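Local coordinates for 2L protein (Yaba-like disease virus, PDB 3IT8), which probably binds host tumour necrosis factor through a fold related to MHC class I and so blunts the antiviral response, at residues F68-I80 against V138-V151. Sequence-based numbering, arbitrary orientation.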
loop_
_atom_site.group_PDB
_atom_site.type_symbol
_atom_site.label_atom_id
_atom_site.label_comp_id
_atom_site.label_asym_id
_atom_site.label_seq_id
_atom_site.Cartn_x
_atom_site.Cartn_y
_atom_site.Cartn_z
ATOM N N PHE D 68 34.816 22.756 17.503
ATOM C CA PHE D 68 33.918 22.213 18.522
ATOM C C PHE D 68 34.532 21.001 19.208
ATOM O O PHE D 68 34.657 20.963 20.432
ATOM C CB PHE D 68 32.584 21.810 17.916
ATOM C CG PHE D 68 31.747 20.964 18.829
ATOM C CD1 PHE D 68 30.931 21.550 19.786
ATOM C CD2 PHE D 68 31.800 19.563 18.752
ATOM C CE1 PHE D 68 30.176 20.774 20.658
ATOM C CE2 PHE D 68 31.050 18.772 19.622
ATOM C CZ PHE D 68 30.232 19.384 20.582
ATOM N N TRP D 69 34.920 20.009 18.414
ATOM C CA TRP D 69 35.502 18.796 18.961
ATOM C C TRP D 69 36.836 19.015 19.666
ATOM O O TRP D 69 37.060 18.518 20.772
ATOM C CB TRP D 69 35.654 17.747 17.858
ATOM C CG TRP D 69 34.342 17.160 17.429
ATOM C CD1 TRP D 69 33.754 17.257 16.195
ATOM C CD2 TRP D 69 33.426 16.419 18.251
ATOM N NE1 TRP D 69 32.532 16.628 16.199
ATOM C CE2 TRP D 69 32.303 16.103 17.447
ATOM C CE3 TRP D 69 33.444 15.992 19.594
ATOM C CZ2 TRP D 69 31.203 15.375 17.943
ATOM C CZ3 TRP D 69 32.352 15.270 20.084
ATOM C CH2 TRP D 69 31.248 14.970 19.256
ATOM N N TYR D 70 37.733 19.754 19.037
ATOM C CA TYR D 70 39.021 20.001 19.662
ATOM C C TYR D 70 38.817 20.512 21.082
ATOM O O TYR D 70 39.361 19.980 22.048
ATOM C CB TYR D 70 39.815 21.039 18.879
ATOM C CG TYR D 70 41.041 21.472 19.628
ATOM C CD1 TYR D 70 42.178 20.665 19.661
ATOM C CD2 TYR D 70 41.040 22.647 20.377
ATOM C CE1 TYR D 70 43.283 21.012 20.422
ATOM C CE2 TYR D 70 42.128 23.009 21.147
ATOM C CZ TYR D 70 43.253 22.181 21.167
ATOM O OH TYR D 70 44.349 22.498 21.938
ATOM N N SER D 71 38.023 21.563 21.196
ATOM C CA SER D 71 37.756 22.165 22.482
ATOM C C SER D 71 37.109 21.207 23.488
ATOM O O SER D 71 37.575 21.076 24.616
ATOM C CB SER D 71 36.873 23.390 22.286
ATOM O OG SER D 71 36.473 23.894 23.541
ATOM N N LEU D 72 36.042 20.534 23.076
ATOM C CA LEU D 72 35.343 19.628 23.961
ATOM C C LEU D 72 36.191 18.427 24.317
ATOM O O LEU D 72 36.059 17.879 25.396
ATOM C CB LEU D 72 34.030 19.176 23.323
ATOM C CG LEU D 72 33.203 18.231 24.190
ATOM C CD1 LEU D 72 32.967 18.823 25.573
ATOM C CD2 LEU D 72 31.902 17.954 23.482
ATOM N N MET D 73 37.059 18.003 23.410
ATOM C CA MET D 73 37.921 16.857 23.686
ATOM C C MET D 73 39.045 17.284 24.610
ATOM O O MET D 73 39.494 16.530 25.460
ATOM C CB MET D 73 38.494 16.300 22.399
ATOM C CG MET D 73 37.447 15.671 21.539
ATOM S SD MET D 73 38.135 14.834 20.139
ATOM C CE MET D 73 39.086 13.571 20.990
ATOM N N LYS D 74 39.508 18.509 24.436
ATOM C CA LYS D 74 40.551 19.033 25.289
ATOM C C LYS D 74 39.971 19.033 26.715
ATOM O O LYS D 74 40.624 18.608 27.655
ATOM C CB LYS D 74 40.900 20.455 24.858
ATOM C CG LYS D 74 41.997 21.080 25.670
ATOM C CD LYS D 74 42.151 22.530 25.323
ATOM C CE LYS D 74 43.049 23.241 26.316
ATOM N NZ LYS D 74 43.187 24.696 25.974
ATOM N N GLU D 75 38.736 19.509 26.863
ATOM C CA GLU D 75 38.083 19.555 28.170
ATOM C C GLU D 75 38.013 18.146 28.754
ATOM O O GLU D 75 38.345 17.929 29.909
ATOM C CB GLU D 75 36.664 20.121 28.048
ATOM C CG GLU D 75 35.965 20.306 29.385
ATOM C CD GLU D 75 34.469 20.529 29.248
ATOM O OE1 GLU D 75 34.061 21.426 28.479
ATOM O OE2 GLU D 75 33.699 19.807 29.918
ATOM N N THR D 76 37.588 17.188 27.938
ATOM C CA THR D 76 37.453 15.810 28.367
ATOM C C THR D 76 38.776 15.197 28.776
ATOM O O THR D 76 38.851 14.448 29.742
ATOM C CB THR D 76 36.854 14.944 27.267
ATOM O OG1 THR D 76 35.580 15.479 26.896
ATOM C CG2 THR D 76 36.695 13.499 27.756
ATOM N N LEU D 77 39.825 15.500 28.034
ATOM C CA LEU D 77 41.120 14.954 28.368
ATOM C C LEU D 77 41.603 15.493 29.719
ATOM O O LEU D 77 42.157 14.745 30.522
ATOM C CB LEU D 77 42.118 15.287 27.266
ATOM C CG LEU D 77 43.534 14.731 27.446
ATOM C CD1 LEU D 77 43.492 13.276 27.931
ATOM C CD2 LEU D 77 44.285 14.843 26.121
ATOM N N GLU D 78 41.384 16.782 29.975
ATOM C CA GLU D 78 41.795 17.390 31.237
ATOM C C GLU D 78 41.106 16.711 32.418
ATOM O O GLU D 78 41.760 16.356 33.396
ATOM C CB GLU D 78 41.483 18.892 31.229
ATOM C CG GLU D 78 42.374 19.694 30.286
ATOM C CD GLU D 78 42.083 21.187 30.315
ATOM O OE1 GLU D 78 42.050 21.760 31.425
ATOM O OE2 GLU D 78 41.899 21.790 29.232
ATOM N N GLU D 79 39.789 16.519 32.318
ATOM C CA GLU D 79 39.019 15.882 33.384
ATOM C C GLU D 79 39.522 14.460 33.601
ATOM O O GLU D 79 39.702 14.012 34.733
ATOM C CB GLU D 79 37.530 15.854 33.029
ATOM C CG GLU D 79 36.933 17.216 32.725
ATOM C CD GLU D 79 36.910 18.137 33.930
ATOM O OE1 GLU D 79 37.980 18.367 34.530
ATOM O OE2 GLU D 79 35.815 18.636 34.270
ATOM N N ILE D 80 39.753 13.750 32.504
ATOM C CA ILE D 80 40.235 12.379 32.572
ATOM C C ILE D 80 41.562 12.282 33.300
ATOM O O ILE D 80 41.817 11.309 34.006
ATOM C CB ILE D 80 40.400 11.777 31.164
ATOM C CG1 ILE D 80 39.030 11.432 30.582
ATOM C CG2 ILE D 80 41.244 10.539 31.222
ATOM C CD1 ILE D 80 39.087 10.859 29.185
ATOM N N VAL D 138 32.782 12.142 32.386
ATOM C CA VAL D 138 33.239 13.520 32.364
ATOM C C VAL D 138 33.269 14.028 30.929
ATOM O O VAL D 138 33.143 13.251 29.987
ATOM C CB VAL D 138 34.661 13.634 32.938
ATOM C CG1 VAL D 138 34.722 12.937 34.275
ATOM C CG2 VAL D 138 35.664 13.018 31.978
ATOM N N GLY D 139 33.448 15.335 30.776
ATOM C CA GLY D 139 33.498 15.932 29.457
ATOM C C GLY D 139 32.382 15.538 28.505
ATOM O O GLY D 139 31.196 15.541 28.856
ATOM N N MET D 140 32.778 15.194 27.285
ATOM C CA MET D 140 31.849 14.801 26.236
ATOM C C MET D 140 31.230 13.440 26.499
ATOM O O MET D 140 30.430 12.961 25.701
ATOM C CB MET D 140 32.580 14.728 24.905
ATOM C CG MET D 140 33.553 13.570 24.867
ATOM S SD MET D 140 34.077 13.113 23.212
ATOM C CE MET D 140 35.800 13.557 23.291
ATOM N N LEU D 141 31.598 12.816 27.609
ATOM C CA LEU D 141 31.086 11.492 27.921
ATOM C C LEU D 141 29.855 11.397 28.822
ATOM O O LEU D 141 29.346 10.301 29.039
ATOM C CB LEU D 141 32.215 10.640 28.498
ATOM C CG LEU D 141 33.379 10.351 27.542
ATOM C CD1 LEU D 141 34.476 9.597 28.274
ATOM C CD2 LEU D 141 32.873 9.532 26.366
ATOM N N THR D 142 29.364 12.517 29.347
ATOM C CA THR D 142 28.177 12.463 30.200
ATOM C C THR D 142 27.062 13.359 29.729
ATOM O O THR D 142 27.301 14.406 29.142
ATOM C CB THR D 142 28.459 12.885 31.632
ATOM O OG1 THR D 142 29.732 12.381 32.035
ATOM C CG2 THR D 142 27.383 12.325 32.558
ATOM N N VAL D 143 25.833 12.948 30.010
ATOM C CA VAL D 143 24.684 13.742 29.632
ATOM C C VAL D 143 24.709 15.016 30.479
ATOM O O VAL D 143 24.093 16.028 30.125
ATOM C CB VAL D 143 23.389 12.970 29.887
ATOM C CG1 VAL D 143 22.183 13.788 29.412
ATOM C CG2 VAL D 143 23.456 11.628 29.177
ATOM N N LYS D 144 25.441 14.955 31.590
ATOM C CA LYS D 144 25.571 16.085 32.509
ATOM C C LYS D 144 26.158 17.310 31.814
ATOM O O LYS D 144 25.818 18.444 32.147
ATOM C CB LYS D 144 26.474 15.703 33.687
ATOM C CG LYS D 144 25.983 14.523 34.516
ATOM C CD LYS D 144 24.770 14.882 35.369
ATOM C CE LYS D 144 25.138 15.848 36.487
ATOM N NZ LYS D 144 23.967 16.214 37.330
ATOM N N ASN D 145 27.039 17.071 30.844
ATOM C CA ASN D 145 27.704 18.148 30.113
ATOM C C ASN D 145 26.765 19.089 29.373
ATOM O O ASN D 145 25.824 18.676 28.701
ATOM C CB ASN D 145 28.724 17.573 29.126
ATOM C CG ASN D 145 29.635 18.640 28.544
ATOM O OD1 ASN D 145 29.181 19.562 27.864
ATOM N ND2 ASN D 145 30.930 18.523 28.817
ATOM N N THR D 146 27.051 20.374 29.492
ATOM C CA THR D 146 26.244 21.399 28.863
ATOM C C THR D 146 26.187 21.288 27.337
ATOM O O THR D 146 25.233 21.743 26.710
ATOM C CB THR D 146 26.759 22.783 29.274
ATOM O OG1 THR D 146 26.323 23.752 28.320
ATOM C CG2 THR D 146 28.271 22.782 29.353
ATOM N N LEU D 147 27.197 20.672 26.739
ATOM C CA LEU D 147 27.237 20.532 25.282
ATOM C C LEU D 147 26.754 19.186 24.765
ATOM O O LEU D 147 26.836 18.912 23.566
ATOM C CB LEU D 147 28.657 20.778 24.766
ATOM C CG LEU D 147 29.166 22.205 24.953
ATOM C CD1 LEU D 147 30.608 22.290 24.516
ATOM C CD2 LEU D 147 28.297 23.164 24.140
ATOM N N TRP D 148 26.244 18.354 25.668
ATOM C CA TRP D 148 25.753 17.031 25.299
ATOM C C TRP D 148 24.841 17.067 24.069
ATOM O O TRP D 148 24.950 16.215 23.177
ATOM C CB TRP D 148 25.000 16.403 26.473
ATOM C CG TRP D 148 24.509 15.028 26.185
ATOM C CD1 TRP D 148 23.207 14.593 26.190
ATOM C CD2 TRP D 148 25.311 13.896 25.838
ATOM N NE1 TRP D 148 23.154 13.256 25.867
ATOM C CE2 TRP D 148 24.429 12.804 25.646
ATOM C CE3 TRP D 148 26.688 13.696 25.671
ATOM C CZ2 TRP D 148 24.884 11.532 25.296
ATOM C CZ3 TRP D 148 27.140 12.431 25.324
ATOM C CH2 TRP D 148 26.239 11.364 25.139
ATOM N N LYS D 149 23.950 18.055 24.019
ATOM C CA LYS D 149 23.027 18.167 22.906
ATOM C C LYS D 149 23.778 18.233 21.591
ATOM O O LYS D 149 23.332 17.676 20.585
ATOM C CB LYS D 149 22.113 19.393 23.071
ATOM C CG LYS D 149 21.258 19.362 24.344
ATOM C CD LYS D 149 20.553 18.006 24.539
ATOM C CE LYS D 149 20.061 17.810 25.977
ATOM N NZ LYS D 149 19.752 16.385 26.291
ATOM N N ASP D 150 24.926 18.900 21.594
ATOM C CA ASP D 150 25.709 19.006 20.373
ATOM C C ASP D 150 26.384 17.684 20.051
ATOM O O ASP D 150 26.518 17.322 18.878
ATOM C CB ASP D 150 26.749 20.117 20.494
ATOM C CG ASP D 150 26.126 21.496 20.447
ATOM O OD1 ASP D 150 25.335 21.752 19.517
ATOM O OD2 ASP D 150 26.430 22.324 21.333
ATOM N N VAL D 151 26.806 16.961 21.087
ATOM C CA VAL D 151 27.444 15.673 20.879
ATOM C C VAL D 151 26.435 14.775 20.191
ATOM O O VAL D 151 26.731 14.193 19.152
ATOM C CB VAL D 151 27.871 15.039 22.200
ATOM C CG1 VAL D 151 28.382 13.638 21.957
ATOM C CG2 VAL D 151 28.950 15.873 22.842
#
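Met140 lays its side chain across one flank of helix 61-82, a worked example of a single residue joining a loop to a helix by both backbone and side chain. Its CB rests on Leu72 CD2 at 3.6 Å. With chi1 at 69°, CG sits between the backbone N and the carbonyl carbon and passes Thr76 OG1 at 3.4 Å. The sulfur SD then reaches Trp69 CZ3 at 4.2 Å, an oblique Met-aromatic contact, and the chain bends at chi3 to bring CE against Met73 CG. Thr76 OG1 accepts the backbone N-H of Met140 at 2.8 Å, nearly straight at 170°, and donates in turn to Leu72 O, which takes the Thr76 backbone N on its opposite face. Further along, Val151 CG2 meets Leu72 CD2 at 3.7 Å, while Asp150 CB approaches the Phe68 ring obliquely, 3.5 Å from Phe68 CE1. At the foot of helix 148-174, Asn145 OD1 accepts from Leu147 N, the N-cap residue, in an Asx turn. Leu91 of the platform sheet touches both Thr76 and Met140. The two helices lie on this MHC-like sheet; apolar contacts dominate where helix 61-82 meets the loop and first turn of helix 148-174, and one hydroxyl, accepting and donating at once, satisfies the backbone N-H of Met140.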